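Side-chain contacts in glutathione peroxidase (PDB 6VPD), which probably reduces hydroperoxides to alcohols and water with thioredoxin as the electron donor, as a thioredoxin-dependent member of the glutathione peroxidase family: residues K79-D84 against E185-P190; K136-E141 against E156-G161. All coordinates share one frame; numbering follows the deposited sequence.

Interaction 1: residues K79-D84 against E185-P190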
ATOM      1  N   LYS A  79      -4.373  22.224  17.162  1.00 53.05           N
ATOM      2  CA  LYS A  79      -5.357  22.944  17.962  1.00 52.82           C
ATOM      3  C   LYS A  79      -5.403  22.407  19.390  1.00 51.87           C
ATOM      4  O   LYS A  79      -5.162  23.142  20.354  1.00 53.88           O
ATOM      5  CB  LYS A  79      -6.734  22.849  17.302  1.00 51.94           C
ATOM      6  CG  LYS A  79      -6.803  23.452  15.897  1.00 59.02           C
ATOM      7  CD  LYS A  79      -8.136  23.127  15.198  1.00 62.15           C
ATOM      8  CE  LYS A  79      -8.263  23.852  13.850  1.00 62.61           C
ATOM      9  NZ  LYS A  79      -9.541  23.525  13.137  1.00 63.34           N
ATOM     10  N   GLU A  80      -5.711  21.114  19.536  1.00 50.08           N
ATOM     11  CA  GLU A  80      -5.767  20.471  20.847  1.00 50.27           C
ATOM     12  C   GLU A  80      -4.487  20.676  21.659  1.00 47.16           C
ATOM     13  O   GLU A  80      -4.545  20.907  22.868  1.00 42.51           O
ATOM     14  CB  GLU A  80      -6.018  18.972  20.677  1.00 51.16           C
ATOM     15  CG  GLU A  80      -7.233  18.620  19.851  1.00 52.20           C
ATOM     16  CD  GLU A  80      -8.071  17.542  20.507  1.00 65.20           C
ATOM     17  OE1 GLU A  80      -8.985  17.905  21.282  1.00 68.72           O
ATOM     18  OE2 GLU A  80      -7.816  16.339  20.260  1.00 68.13           O
ATOM     19  N   TYR A  81      -3.325  20.586  21.014  1.00 50.36           N
ATOM     20  CA  TYR A  81      -2.038  20.483  21.703  1.00 48.10           C
ATOM     21  C   TYR A  81      -0.993  21.268  20.942  1.00 50.86           C
ATOM     22  O   TYR A  81      -0.098  20.693  20.313  1.00 50.51           O
ATOM     23  CB  TYR A  81      -1.599  19.025  21.829  1.00 45.73           C
ATOM     24  CG  TYR A  81      -2.496  18.214  22.693  1.00 43.05           C
ATOM     25  CD1 TYR A  81      -2.429  18.312  24.084  1.00 39.66           C
ATOM     26  CD2 TYR A  81      -3.415  17.357  22.128  1.00 35.70           C
ATOM     27  CE1 TYR A  81      -3.265  17.567  24.879  1.00 38.11           C
ATOM     28  CE2 TYR A  81      -4.247  16.611  22.901  1.00 39.10           C
ATOM     29  CZ  TYR A  81      -4.171  16.710  24.278  1.00 40.65           C
ATOM     30  OH  TYR A  81      -5.018  15.943  25.039  1.00 41.19           O
ATOM     31  N   PRO A  82      -1.062  22.593  20.989  1.00 51.84           N
ATOM     32  CA  PRO A  82      -0.143  23.401  20.175  1.00 51.03           C
ATOM     33  C   PRO A  82       1.302  23.217  20.622  1.00 51.78           C
ATOM     34  O   PRO A  82       1.609  23.260  21.818  1.00 59.52           O
ATOM     35  CB  PRO A  82      -0.642  24.835  20.397  1.00 54.16           C
ATOM     36  CG  PRO A  82      -1.367  24.796  21.717  1.00 48.65           C
ATOM     37  CD  PRO A  82      -1.995  23.419  21.778  1.00 48.96           C
ATOM     38  N   ASP A  83       2.185  22.994  19.640  1.00 53.18           N
ATOM     39  CA  ASP A  83       3.625  22.798  19.831  1.00 54.57           C
ATOM     40  C   ASP A  83       3.955  21.399  20.350  1.00 54.46           C
ATOM     41  O   ASP A  83       5.135  21.028  20.442  1.00 53.91           O
ATOM     42  CB  ASP A  83       4.215  23.844  20.788  1.00 66.29           C
ATOM     43  CG  ASP A  83       4.387  25.220  20.147  1.00 69.13           C
ATOM     44  OD1 ASP A  83       3.792  25.487  19.071  1.00 62.67           O
ATOM     45  OD2 ASP A  83       5.105  26.046  20.765  1.00 69.61           O
ATOM     46  N   ASP A  84       2.930  20.611  20.695  1.00 50.15           N
ATOM     47  CA  ASP A  84       3.179  19.274  21.232  1.00 51.31           C
ATOM     48  C   ASP A  84       3.654  18.283  20.184  1.00 46.94           C
ATOM     49  O   ASP A  84       4.233  17.254  20.558  1.00 46.96           O
ATOM     50  CB  ASP A  84       1.919  18.708  21.876  1.00 48.56           C
ATOM     51  CG  ASP A  84       1.656  19.293  23.223  1.00 52.15           C
ATOM     52  OD1 ASP A  84       2.258  18.772  24.189  1.00 49.00           O
ATOM     53  OD2 ASP A  84       0.863  20.270  23.310  1.00 57.90           O
ATOM     54  N   GLU A 185      -2.177   9.851  22.797  1.00 38.70           N
ATOM     55  CA  GLU A 185      -1.589   9.105  23.910  1.00 41.61           C
ATOM     56  C   GLU A 185      -0.101   9.413  24.072  1.00 44.38           C
ATOM     57  O   GLU A 185       0.383   9.593  25.196  1.00 38.41           O
ATOM     58  CB  GLU A 185      -1.804   7.606  23.717  1.00 38.67           C
ATOM     59  CG  GLU A 185      -1.293   6.672  24.850  1.00 61.22           C
ATOM     60  CD  GLU A 185      -1.348   7.249  26.293  1.00 78.26           C
ATOM     61  OE1 GLU A 185      -0.370   7.880  26.747  1.00 89.50           O
ATOM     62  OE2 GLU A 185      -2.375   7.070  26.991  1.00 84.13           O
ATOM     63  N   ALA A 186       0.654   9.468  22.967  1.00 39.71           N
ATOM     64  CA  ALA A 186       2.054   9.846  23.114  1.00 36.28           C
ATOM     65  C   ALA A 186       2.174  11.242  23.708  1.00 42.42           C
ATOM     66  O   ALA A 186       3.079  11.488  24.513  1.00 41.15           O
ATOM     67  CB  ALA A 186       2.797   9.759  21.784  1.00 31.45           C
ATOM     68  N   ILE A 187       1.229  12.141  23.387  1.00 40.49           N
ATOM     69  CA  ILE A 187       1.302  13.521  23.871  1.00 42.55           C
ATOM     70  C   ILE A 187       0.996  13.594  25.368  1.00 41.85           C
ATOM     71  O   ILE A 187       1.672  14.313  26.118  1.00 34.39           O
ATOM     72  CB  ILE A 187       0.361  14.427  23.050  1.00 39.58           C
ATOM     73  CG1 ILE A 187       0.915  14.644  21.644  1.00 37.40           C
ATOM     74  CG2 ILE A 187       0.127  15.782  23.755  1.00 38.06           C
ATOM     75  CD1 ILE A 187      -0.061  15.335  20.729  1.00 38.60           C
ATOM     76  N   LYS A 188      -0.031  12.870  25.831  1.00 40.81           N
ATOM     77  CA  LYS A 188      -0.358  12.921  27.255  1.00 39.52           C
ATOM     78  C   LYS A 188       0.723  12.296  28.132  1.00 38.97           C
ATOM     79  O   LYS A 188       0.705  12.504  29.347  1.00 39.70           O
ATOM     80  CB  LYS A 188      -1.688  12.229  27.530  1.00 35.14           C
ATOM     81  CG  LYS A 188      -2.896  12.847  26.858  1.00 31.87           C
ATOM     82  CD  LYS A 188      -4.117  12.002  27.183  1.00 32.66           C
ATOM     83  CE  LYS A 188      -5.386  12.782  27.012  1.00 39.07           C
ATOM     84  NZ  LYS A 188      -5.459  13.339  25.633  1.00 49.97           N
ATOM     85  N   GLN A 189       1.655  11.552  27.554  1.00 40.13           N
ATOM     86  CA  GLN A 189       2.772  10.928  28.257  1.00 43.22           C
ATOM     87  C   GLN A 189       3.863  11.963  28.525  1.00 41.70           C
ATOM     88  O   GLN A 189       4.205  12.743  27.635  1.00 45.09           O
ATOM     89  CB  GLN A 189       3.358   9.777  27.421  1.00 44.33           C
ATOM     90  CG  GLN A 189       2.632   8.462  27.547  1.00 46.54           C
ATOM     91  CD  GLN A 189       2.847   7.821  28.907  1.00 61.48           C
ATOM     92  OE1 GLN A 189       3.948   7.872  29.477  1.00 58.00           O
ATOM     93  NE2 GLN A 189       1.793   7.217  29.440  1.00 63.28           N
ATOM     94  N   PRO A 190       4.433  12.000  29.722  1.00 41.54           N
ATOM     95  CA  PRO A 190       5.547  12.922  29.956  1.00 41.54           C
ATOM     96  C   PRO A 190       6.819  12.409  29.302  1.00 43.87           C
ATOM     97  O   PRO A 190       6.999  11.203  29.121  1.00 47.18           O
ATOM     98  CB  PRO A 190       5.672  12.949  31.482  1.00 44.64           C
ATOM     99  CG  PRO A 190       5.104  11.648  31.928  1.00 36.54           C
ATOM    100  CD  PRO A 190       4.024  11.291  30.950  1.00 39.17           C
TER
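The phenol ring of Tyr81 meets Ile187 with one face and Lys188 with its hydroxyl. Ile187 CG2 lies 3.9 Å from the centroid of the Tyr81 ring and 22° off the ring normal, which is CH-pi geometry with the methyl displaced toward the rim; its nearest ring atom, at 3.6 Å, is Tyr81 CD1. In Ile187, CG2 stands anti to the backbone N, with CG1 beside that N (chi1 -72°), and lies over the ring face, while CD1 comes alongside at the CB end of Tyr81. The same methyl also borders the carboxylate of Asp84, with CG2 of Ile187 3.7 Å from OD1 of Asp84.

Lys188 comes across the hydroxyl end of the ring at about a right angle. Its chain is extended until a bend at chi4 (56°) turns the ammonium group, and NZ donates to Tyr81 OH over 2.7 Å. Replacing Tyr81 by a leucine would probably leave Lys188 NZ without this acceptor and Ile187 CG2 without a flat surface to lie against.

The polar partner of Asp84 OD1 is Arg162, in a salt bridge; NH2 of Arg162 also bonds Ile187 O, so one guanidinium ties both segments together. A type II beta turn, closed by Asp84 N to Tyr81 O at 3.1 Å, brings Tyr81 and Asp84 round to face Ile187 together. Ile187 also touches Val51 of strand 51-58. The contact thus joins the C-terminal ends of helices 64-80 and 176-188, the pair that packs on one face of the sheet in the thioredoxin fold.

Interaction 2: residues K136-E141 against E156-G161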
ATOM      1  N   LYS A 136      17.691   4.147   8.205  1.00 32.62           N
ATOM      2  CA  LYS A 136      18.259   2.869   8.616  1.00 32.81           C
ATOM      3  C   LYS A 136      17.903   2.562  10.069  1.00 36.35           C
ATOM      4  O   LYS A 136      17.541   1.428  10.409  1.00 36.25           O
ATOM      5  CB  LYS A 136      19.769   2.874   8.398  1.00 33.18           C
ATOM      6  CG  LYS A 136      20.162   2.820   6.925  1.00 36.22           C
ATOM      7  CD  LYS A 136      21.656   2.625   6.741  1.00 35.38           C
ATOM      8  CE  LYS A 136      22.051   2.817   5.256  1.00 44.84           C
ATOM      9  NZ  LYS A 136      23.512   2.624   5.020  1.00 48.34           N
ATOM     10  N   TRP A 137      17.933   3.579  10.930  1.00 31.81           N
ATOM     11  CA  TRP A 137      17.566   3.380  12.325  1.00 31.91           C
ATOM     12  C   TRP A 137      16.066   3.122  12.484  1.00 34.60           C
ATOM     13  O   TRP A 137      15.669   2.163  13.159  1.00 36.38           O
ATOM     14  CB  TRP A 137      18.006   4.593  13.140  1.00 33.49           C
ATOM     15  CG  TRP A 137      17.681   4.515  14.591  1.00 34.27           C
ATOM     16  CD1 TRP A 137      18.382   3.850  15.561  1.00 31.04           C
ATOM     17  CD2 TRP A 137      16.579   5.149  15.252  1.00 34.15           C
ATOM     18  NE1 TRP A 137      17.785   4.037  16.780  1.00 41.14           N
ATOM     19  CE2 TRP A 137      16.673   4.828  16.618  1.00 40.19           C
ATOM     20  CE3 TRP A 137      15.535   5.972  14.824  1.00 30.96           C
ATOM     21  CZ2 TRP A 137      15.755   5.292  17.555  1.00 32.78           C
ATOM     22  CZ3 TRP A 137      14.618   6.412  15.747  1.00 31.02           C
ATOM     23  CH2 TRP A 137      14.733   6.075  17.094  1.00 31.08           C
ATOM     24  N   LEU A 138      15.215   3.973  11.879  1.00 30.09           N
ATOM     25  CA  LEU A 138      13.765   3.788  11.979  1.00 32.98           C
ATOM     26  C   LEU A 138      13.338   2.381  11.562  1.00 32.45           C
ATOM     27  O   LEU A 138      12.451   1.786  12.177  1.00 28.47           O
ATOM     28  CB  LEU A 138      13.026   4.819  11.116  1.00 30.49           C
ATOM     29  CG  LEU A 138      12.959   6.269  11.607  1.00 34.08           C
ATOM     30  CD1 LEU A 138      12.194   7.127  10.626  1.00 28.86           C
ATOM     31  CD2 LEU A 138      12.360   6.391  12.990  1.00 28.61           C
ATOM     32  N   LYS A 139      13.967   1.832  10.522  1.00 35.30           N
ATOM     33  CA  LYS A 139      13.523   0.554   9.969  1.00 34.47           C
ATOM     34  C   LYS A 139      13.890  -0.618  10.882  1.00 37.88           C
ATOM     35  O   LYS A 139      13.048  -1.487  11.135  1.00 36.81           O
ATOM     36  CB  LYS A 139      14.098   0.391   8.557  1.00 33.23           C
ATOM     37  CG  LYS A 139      13.283   1.148   7.474  1.00 33.02           C
ATOM     38  CD  LYS A 139      14.146   1.723   6.357  1.00 33.33           C
ATOM     39  CE  LYS A 139      14.769   0.673   5.489  1.00 36.44           C
ATOM     40  NZ  LYS A 139      15.949   1.221   4.785  1.00 37.79           N
ATOM     41  N   LYS A 140      15.134  -0.652  11.390  1.00 35.19           N
ATOM     42  CA  LYS A 140      15.531  -1.639  12.394  1.00 35.58           C
ATOM     43  C   LYS A 140      14.693  -1.520  13.654  1.00 37.14           C
ATOM     44  O   LYS A 140      14.275  -2.532  14.228  1.00 38.44           O
ATOM     45  CB  LYS A 140      17.008  -1.466  12.774  1.00 43.53           C
ATOM     46  CG  LYS A 140      18.006  -1.825  11.684  1.00 49.74           C
ATOM     47  CD  LYS A 140      18.020  -3.318  11.423  1.00 56.95           C
ATOM     48  CE  LYS A 140      18.946  -3.675  10.281  1.00 59.04           C
ATOM     49  NZ  LYS A 140      18.779  -5.093   9.868  1.00 64.22           N
ATOM     50  N   GLU A 141      14.465  -0.289  14.124  1.00 40.22           N
ATOM     51  CA  GLU A 141      13.783  -0.088  15.404  1.00 38.08           C
ATOM     52  C   GLU A 141      12.326  -0.522  15.365  1.00 37.12           C
ATOM     53  O   GLU A 141      11.763  -0.888  16.401  1.00 40.08           O
ATOM     54  CB  GLU A 141      13.881   1.371  15.822  1.00 29.85           C
ATOM     55  CG  GLU A 141      15.267   1.717  16.332  1.00 38.41           C
ATOM     56  CD  GLU A 141      15.677   0.864  17.539  1.00 45.15           C
ATOM     57  OE1 GLU A 141      16.760   0.234  17.497  1.00 54.49           O
ATOM     58  OE2 GLU A 141      14.901   0.816  18.529  1.00 45.77           O
ATOM     59  N   GLU A 156       4.614   5.700   4.093  1.00 37.10           N
ATOM     60  CA  GLU A 156       4.714   4.995   5.361  1.00 39.34           C
ATOM     61  C   GLU A 156       4.993   6.026   6.453  1.00 39.42           C
ATOM     62  O   GLU A 156       5.615   7.067   6.200  1.00 37.37           O
ATOM     63  CB  GLU A 156       5.806   3.909   5.314  1.00 39.74           C
ATOM     64  CG  GLU A 156       5.436   2.655   4.468  1.00 46.59           C
ATOM     65  CD  GLU A 156       5.981   1.320   5.024  1.00 49.44           C
ATOM     66  OE1 GLU A 156       6.457   0.480   4.226  1.00 48.41           O
ATOM     67  OE2 GLU A 156       5.912   1.084   6.253  1.00 49.49           O
ATOM     68  N   LYS A 157       4.468   5.771   7.656  1.00 39.08           N
ATOM     69  CA  LYS A 157       4.568   6.691   8.790  1.00 39.36           C
ATOM     70  C   LYS A 157       5.253   6.011   9.975  1.00 35.50           C
ATOM     71  O   LYS A 157       4.984   4.841  10.263  1.00 35.16           O
ATOM     72  CB  LYS A 157       3.179   7.178   9.235  1.00 38.84           C
ATOM     73  CG  LYS A 157       2.350   7.806   8.155  1.00 38.00           C
ATOM     74  CD  LYS A 157       1.355   6.822   7.562  1.00 44.48           C
ATOM     75  CE  LYS A 157       0.303   7.547   6.728  1.00 46.36           C
ATOM     76  NZ  LYS A 157      -0.163   6.725   5.559  1.00 50.66           N
ATOM     77  N   PHE A 158       6.138   6.740  10.660  1.00 32.45           N
ATOM     78  CA  PHE A 158       6.678   6.333  11.959  1.00 30.20           C
ATOM     79  C   PHE A 158       6.334   7.377  13.012  1.00 29.44           C
ATOM     80  O   PHE A 158       6.461   8.579  12.768  1.00 33.73           O
ATOM     81  CB  PHE A 158       8.189   6.189  11.965  1.00 27.68           C
ATOM     82  CG  PHE A 158       8.728   5.210  10.978  1.00 31.16           C
ATOM     83  CD1 PHE A 158       8.862   5.552   9.640  1.00 26.34           C
ATOM     84  CD2 PHE A 158       9.197   3.962  11.406  1.00 31.63           C
ATOM     85  CE1 PHE A 158       9.417   4.647   8.730  1.00 27.37           C
ATOM     86  CE2 PHE A 158       9.748   3.050  10.502  1.00 28.48           C
ATOM     87  CZ  PHE A 158       9.847   3.392   9.161  1.00 28.79           C
ATOM     88  N   LEU A 159       5.944   6.919  14.196  1.00 31.37           N
ATOM     89  CA  LEU A 159       5.576   7.791  15.301  1.00 31.69           C
ATOM     90  C   LEU A 159       6.675   7.754  16.366  1.00 34.44           C
ATOM     91  O   LEU A 159       7.006   6.679  16.875  1.00 31.62           O
ATOM     92  CB  LEU A 159       4.233   7.359  15.878  1.00 30.97           C
ATOM     93  CG  LEU A 159       3.689   8.196  17.029  1.00 34.00           C
ATOM     94  CD1 LEU A 159       3.531   9.632  16.569  1.00 35.76           C
ATOM     95  CD2 LEU A 159       2.366   7.604  17.541  1.00 33.05           C
ATOM     96  N   ILE A 160       7.228   8.930  16.695  1.00 32.05           N
ATOM     97  CA  ILE A 160       8.276   9.077  17.700  1.00 34.16           C
ATOM     98  C   ILE A 160       7.654   9.603  18.988  1.00 36.89           C
ATOM     99  O   ILE A 160       7.084  10.702  19.004  1.00 36.86           O
ATOM    100  CB  ILE A 160       9.396  10.031  17.240  1.00 33.34           C
ATOM    101  CG1 ILE A 160       9.913   9.736  15.813  1.00 28.05           C
ATOM    102  CG2 ILE A 160      10.517   9.981  18.259  1.00 30.65           C
ATOM    103  CD1 ILE A 160      10.372   8.342  15.562  1.00 26.78           C
ATOM    104  N   GLY A 161       7.804   8.849  20.084  1.00 36.02           N
ATOM    105  CA  GLY A 161       7.360   9.323  21.379  1.00 35.14           C
ATOM    106  C   GLY A 161       8.292  10.383  21.946  1.00 34.50           C
ATOM    107  O   GLY A 161       9.392  10.617  21.449  1.00 35.40           O
TER
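Lys139 NZ is held by a hydrogen bond to Val126 O and a weak one to Asn127 OD1, so the ammonium group is anchored to a loop while the aliphatic part of the chain borders Phe158. That border is loose, with Lys139 CG 4.4 Å from Phe158 CZ; the main load falls on Leu138.

Leu138 lies over one face of the Phe158 ring. Its CB is 3.9 Å from the ring centroid and 16° off the normal, a CH-pi contact. The closest ring atoms to CB are CE2 and CD2, whereas Leu138 CD1 reaches the other side of the ring's outline, 3.8 Å from Phe158 CD1. One residue therefore spans much of the ring, and the two side chains run at a slant to each other. Leu138 O lies near Phe158 CE2, 3.4 Å away.

The second methyl of Leu138 serves a different neighbour. CD2 meets Ile160 CD1 at 3.8 Å, the two side chains running roughly at right angles. The bend of Ile160 at chi2 (-54°) turns CD1 to that methyl. Leu138 thus divides its branches between Phe158 and Ile160, two residues apart on one face of the strand, and it also touches Val54 and Val166 on the adjoining strands. Leu159, between Phe158 and Ile160 in the strand, points away from helix 133-141 and packs on Ile183 of helix 176-188.

With helix and strand axes 10.4 Å apart and crossing at 86°, this is a helix laid almost perpendicular across a strand. Leu138, Phe158 and Ile160 are part of the apolar layer between the sheet of the thioredoxin fold and helix 133-141, which covers the face not occupied by helix 176-188.

Interactions 1 and 2 have centres about 19 Å apart and approach to about 5 Å between nearest atoms without touching. Segments 136-141 and 156-161 both fall in the sequence between 79-84 and 185-190. Two elements relate them: Arg162, directly after segment 156-161, bonds both segments of interaction 1, and strand 51-58 contributes Val51 to interaction 1 and Val52 and Val54 to interaction 2. Interaction 2 is buried, about 8 Å from the chain centre, and interaction 1 is peripheral, about 16 Å out. Both lie away from Cys61, the predicted active-site residue, which precedes helix 64-80, whereas interaction 1 gathers at that helix's C-terminal end.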